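Side-chain contacts in fibronectin-binding protein BBK32 (Borrelia burgdorferi, PDB 6N1L), which binds fibronectin and carries a domain that inhibits the classical complement pathway, probably through binding of C1r: residues Glu67-Asn72 with Ser120-Ala125; Ala114-Gln119 with Lys127-Ser132. All coordinates share one frame; numbering follows the deposited sequence.

Contact 1 of 2, residues Glu67-Asn72 with Ser120-Ala125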
# COMPACT_ATOMS: atom_id res chain seq x y z
N GLU A 67 11.27 6.04 6.54
CA GLU A 67 11.59 4.64 6.80
C GLU A 67 10.33 3.81 6.99
O GLU A 67 10.23 2.69 6.46
CB GLU A 67 12.48 4.53 8.04
CG GLU A 67 13.93 4.98 7.82
CD GLU A 67 14.14 6.48 8.00
OE1 GLU A 67 13.14 7.23 8.13
OE2 GLU A 67 15.31 6.92 8.00
N ASP A 68 9.35 4.33 7.73
CA ASP A 68 8.12 3.59 7.97
C ASP A 68 7.33 3.41 6.68
O ASP A 68 6.75 2.33 6.44
CB ASP A 68 7.28 4.32 9.02
CG ASP A 68 5.91 3.71 9.21
OD1 ASP A 68 5.81 2.56 9.70
OD2 ASP A 68 4.91 4.40 8.88
N LEU A 69 7.27 4.45 5.85
CA LEU A 69 6.61 4.32 4.55
C LEU A 69 7.33 3.28 3.69
O LEU A 69 6.68 2.46 3.02
CB LEU A 69 6.56 5.68 3.84
CG LEU A 69 6.03 5.71 2.40
CD1 LEU A 69 4.59 5.19 2.37
CD2 LEU A 69 6.11 7.09 1.77
N GLU A 70 8.66 3.30 3.71
CA GLU A 70 9.41 2.36 2.87
C GLU A 70 9.26 0.93 3.39
O GLU A 70 9.15 -0.02 2.59
CB GLU A 70 10.88 2.79 2.80
CG GLU A 70 11.20 3.60 1.54
CD GLU A 70 12.42 4.52 1.69
OE1 GLU A 70 13.00 4.57 2.79
OE2 GLU A 70 12.79 5.18 0.69
N LYS A 71 9.21 0.76 4.72
CA LYS A 71 8.94 -0.55 5.30
C LYS A 71 7.59 -1.08 4.86
O LYS A 71 7.47 -2.23 4.42
CB LYS A 71 9.01 -0.47 6.83
CG LYS A 71 8.85 -1.80 7.53
CD LYS A 71 9.86 -2.81 7.00
CE LYS A 71 10.23 -3.85 8.05
NZ LYS A 71 9.78 -5.22 7.66
N ASN A 72 6.55 -0.25 4.97
CA ASN A 72 5.22 -0.67 4.53
C ASN A 72 5.21 -1.03 3.04
O ASN A 72 4.51 -1.96 2.63
CB ASN A 72 4.20 0.42 4.83
CG ASN A 72 3.86 0.51 6.32
OD1 ASN A 72 4.11 -0.42 7.08
ND2 ASN A 72 3.29 1.64 6.72
N SER A 120 12.33 14.06 -1.48
CA SER A 120 12.92 14.36 -0.18
C SER A 120 11.85 14.61 0.87
O SER A 120 12.00 14.20 2.03
CB SER A 120 13.84 15.57 -0.30
OG SER A 120 13.24 16.57 -1.11
N ASN A 121 10.76 15.27 0.49
CA ASN A 121 9.72 15.66 1.43
C ASN A 121 8.75 14.50 1.65
O ASN A 121 8.18 13.98 0.69
CB ASN A 121 8.98 16.88 0.89
CG ASN A 121 7.91 17.37 1.83
OD1 ASN A 121 6.75 16.96 1.73
ND2 ASN A 121 8.28 18.28 2.73
N LEU A 122 8.56 14.11 2.92
CA LEU A 122 7.77 12.91 3.22
C LEU A 122 6.32 13.07 2.79
O LEU A 122 5.74 12.15 2.19
CB LEU A 122 7.84 12.59 4.72
CG LEU A 122 7.07 11.32 5.10
CD1 LEU A 122 7.49 10.14 4.21
CD2 LEU A 122 7.22 10.94 6.57
N TYR A 123 5.70 14.21 3.10
CA TYR A 123 4.32 14.40 2.68
C TYR A 123 4.19 14.35 1.16
O TYR A 123 3.22 13.80 0.63
CB TYR A 123 3.76 15.72 3.22
CG TYR A 123 2.26 15.80 3.06
CD1 TYR A 123 1.43 14.93 3.77
CD2 TYR A 123 1.68 16.69 2.18
CE1 TYR A 123 0.06 14.97 3.61
CE2 TYR A 123 0.31 16.75 2.02
CZ TYR A 123 -0.50 15.88 2.74
OH TYR A 123 -1.86 15.92 2.59
N GLU A 124 5.17 14.92 0.45
CA GLU A 124 5.16 14.84 -1.00
C GLU A 124 5.31 13.40 -1.48
O GLU A 124 4.75 13.04 -2.53
CB GLU A 124 6.28 15.70 -1.58
CG GLU A 124 6.10 17.19 -1.36
CD GLU A 124 4.83 17.71 -2.00
OE1 GLU A 124 4.64 17.47 -3.21
OE2 GLU A 124 4.03 18.36 -1.29
N ALA A 125 6.07 12.58 -0.76
CA ALA A 125 6.21 11.18 -1.13
C ALA A 125 4.87 10.45 -1.03
O ALA A 125 4.47 9.74 -1.97
CB ALA A 125 7.26 10.51 -0.23
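Leu-69 reaches across with one methyl, CD2, and sets it against two side chains on the first turn of helix 122-147. CD2 stands 4.1 Å from Leu-122 CD1 and 4.1 Å from Ala-125 CB. Those two partners are three residues apart in sequence, and their carbons lie 4.5 Å from one another, CD1 of Leu-122 to CB of Ala-125, so the three carbons form a nearly equilateral triangle with the methyl of Leu-69 at its apex. The leucines run past each other in opposite senses, and each meets the other through a single methyl at its end. Leu-69 is extended away from its own helix, CG anti to the backbone N (chi1 174°), which carries CD2 toward the other segment. Leu-122 does not start out pointing straight at Leu-69; its chain brings CD1 over. Ala-125, by contrast, faces Leu-69 from CB onward. In the all-helical bundle of this domain the contact joins the N-terminal part of helix 66-87 to the start of helix 122-147. Helix 9-44 closes in on both leucines, with Ile-30 against Leu-69 and Phe-37 against Leu-122, while Ile-116 of helix 93-117 also touches Leu-69. The start of helix 122-147 is fixed by an N-cap: Asn-121 OD1 accepts from Glu-124 N at 2.9 Å, the N-H pointing at it with an angle of 154°. The donor lies in the carbonyl plane, on a lone pair of OD1, and backbone O of Asn-121 takes Ala-125 N at 2.9 Å.

Contact 2 of 2, residues Ala114-Gln119 with Lys127-Ser132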
# COMPACT_ATOMS: atom_id res chain seq x y z
N ALA A 114 10.22 3.45 -6.39
CA ALA A 114 11.17 4.35 -7.03
C ALA A 114 10.72 5.80 -6.92
O ALA A 114 11.55 6.70 -6.72
CB ALA A 114 11.36 3.95 -8.50
N LYS A 115 9.41 6.06 -7.07
CA LYS A 115 8.89 7.42 -6.93
C LYS A 115 9.11 7.95 -5.52
O LYS A 115 9.44 9.13 -5.34
CB LYS A 115 7.40 7.47 -7.27
CG LYS A 115 7.08 7.47 -8.75
CD LYS A 115 5.58 7.53 -8.99
CE LYS A 115 5.26 7.57 -10.47
NZ LYS A 115 3.80 7.46 -10.71
N ILE A 116 8.93 7.10 -4.50
CA ILE A 116 9.13 7.51 -3.12
C ILE A 116 10.58 7.90 -2.87
O ILE A 116 10.87 8.81 -2.09
CB ILE A 116 8.68 6.39 -2.17
CG1 ILE A 116 7.15 6.27 -2.18
CG2 ILE A 116 9.19 6.60 -0.75
CD1 ILE A 116 6.68 5.01 -1.51
N LYS A 117 11.52 7.22 -3.54
CA LYS A 117 12.94 7.51 -3.34
C LYS A 117 13.31 8.90 -3.84
O LYS A 117 14.14 9.58 -3.23
CB LYS A 117 13.79 6.44 -4.02
CG LYS A 117 13.99 5.21 -3.18
CD LYS A 117 14.60 4.08 -3.98
CE LYS A 117 14.77 2.84 -3.12
NZ LYS A 117 15.10 1.65 -3.95
N GLU A 118 12.70 9.35 -4.94
CA GLU A 118 13.06 10.62 -5.55
C GLU A 118 12.36 11.82 -4.90
O GLU A 118 12.39 12.92 -5.47
CB GLU A 118 12.78 10.59 -7.05
CG GLU A 118 11.31 10.67 -7.44
CD GLU A 118 11.05 10.25 -8.89
OE1 GLU A 118 11.94 9.59 -9.48
OE2 GLU A 118 9.97 10.56 -9.43
N GLN A 119 11.74 11.65 -3.73
CA GLN A 119 11.02 12.73 -3.04
C GLN A 119 11.65 12.93 -1.67
O GLN A 119 11.51 12.08 -0.78
CB GLN A 119 9.54 12.40 -2.91
CG GLN A 119 8.75 12.48 -4.21
CD GLN A 119 8.52 13.90 -4.67
OE1 GLN A 119 8.88 14.86 -3.99
NE2 GLN A 119 7.91 14.05 -5.85
N LYS A 127 1.91 11.92 -1.17
CA LYS A 127 1.06 12.47 -2.23
C LYS A 127 1.37 11.84 -3.59
O LYS A 127 0.46 11.67 -4.42
CB LYS A 127 1.23 13.99 -2.31
CG LYS A 127 0.18 14.76 -1.53
CD LYS A 127 -0.02 16.15 -2.12
CE LYS A 127 1.20 17.04 -1.87
NZ LYS A 127 1.31 18.14 -2.88
N ALA A 128 2.62 11.47 -3.83
CA ALA A 128 2.97 10.84 -5.10
C ALA A 128 2.34 9.46 -5.28
O ALA A 128 2.23 9.01 -6.42
CB ALA A 128 4.49 10.74 -5.22
N ILE A 129 1.94 8.76 -4.21
CA ILE A 129 1.53 7.37 -4.36
C ILE A 129 0.11 7.08 -3.92
O ILE A 129 -0.37 5.97 -4.13
CB ILE A 129 2.52 6.40 -3.65
CG1 ILE A 129 2.70 6.72 -2.16
CG2 ILE A 129 3.87 6.45 -4.36
CD1 ILE A 129 1.66 6.11 -1.26
N VAL A 130 -0.62 8.05 -3.35
CA VAL A 130 -1.90 7.72 -2.74
C VAL A 130 -2.93 7.28 -3.78
O VAL A 130 -3.64 6.29 -3.59
CB VAL A 130 -2.43 8.89 -1.89
CG1 VAL A 130 -3.91 8.68 -1.58
CG2 VAL A 130 -1.65 8.93 -0.60
N THR A 131 -3.03 8.00 -4.91
CA THR A 131 -3.98 7.58 -5.93
C THR A 131 -3.67 6.18 -6.44
O THR A 131 -4.57 5.34 -6.56
CB THR A 131 -3.99 8.58 -7.10
OG1 THR A 131 -4.60 9.79 -6.66
CG2 THR A 131 -4.80 8.03 -8.26
N SER A 132 -2.38 5.89 -6.69
CA SER A 132 -2.00 4.59 -7.23
C SER A 132 -2.33 3.45 -6.28
O SER A 132 -2.83 2.40 -6.70
CB SER A 132 -0.51 4.58 -7.57
OG SER A 132 -0.23 5.49 -8.63
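Ile-116 and Ile-129 touch through CG1 of the first and CG2 of the second, 3.9 Å apart, in the apolar seam of an antiparallel alpha-alpha hairpin. Its arms are helices 93-117 and 122-147, and the turn between them is short. The two isoleucines meet at a slant. Ile-116 arrives with the branch that extends to CD1, Ile-129 with its short methyl branch. Around this pair the packing is looser. Ala-128 faces the first arm, its CB 4.7 Å from Gln-119 CG, and Lys-115 lays its extended aliphatic chain alongside, CD coming to 4.5 Å from the carbonyl O of Ala-128. No hydrogen bond spans the two segments, so what holds them here is apolar packing. The nearest backbones are those of Lys-115 and Ala-128, whose CA atoms are 7.1 Å apart. Further out, Phe-73 of helix 66-87 leans on both isoleucines, and Leu-112 adds a second apolar neighbour to Ile-129. The first arm is running out at this point: the bonds from Glu-118 N and Gln-119 N back to its last turn are all weak, and the carbonyl O of Ile-116 takes a hydrogen bond from Lys-66 NZ. The second arm is kinked, since the N atoms of Thr-131 and Ser-132 lack bonds to the preceding turn. At Ile-129 itself, CG1 is wedged between backbone N and carbonyl carbon (chi1 56°), leaving CG2 as the branch that meets Ile-116.

How the contacts relate
From the N terminus, helix 9-44 comes first and packs on both leucines of contact 1; near contact 2 it meets Val-130, which lies on helix 122-147 beside that contact. Residues 67-72, on helix 66-87, open contact 1; the chain then completes that helix, turns back along helix 93-117 and opens contact 2 at 114-119. Contact 1 closes at 120-125 after 47 intervening residues, mostly helical, and contact 2 closes straight afterwards at 127-132 over just seven. The segments therefore alternate, and the two loops cross. Both end on helix 122-147, tying helices 66-87 and 93-117 to successive turns of it. Their centres are about 8 Å apart, and they touch directly: Leu-69 CD2 lies 3.9 Å from Ile-116 CD1.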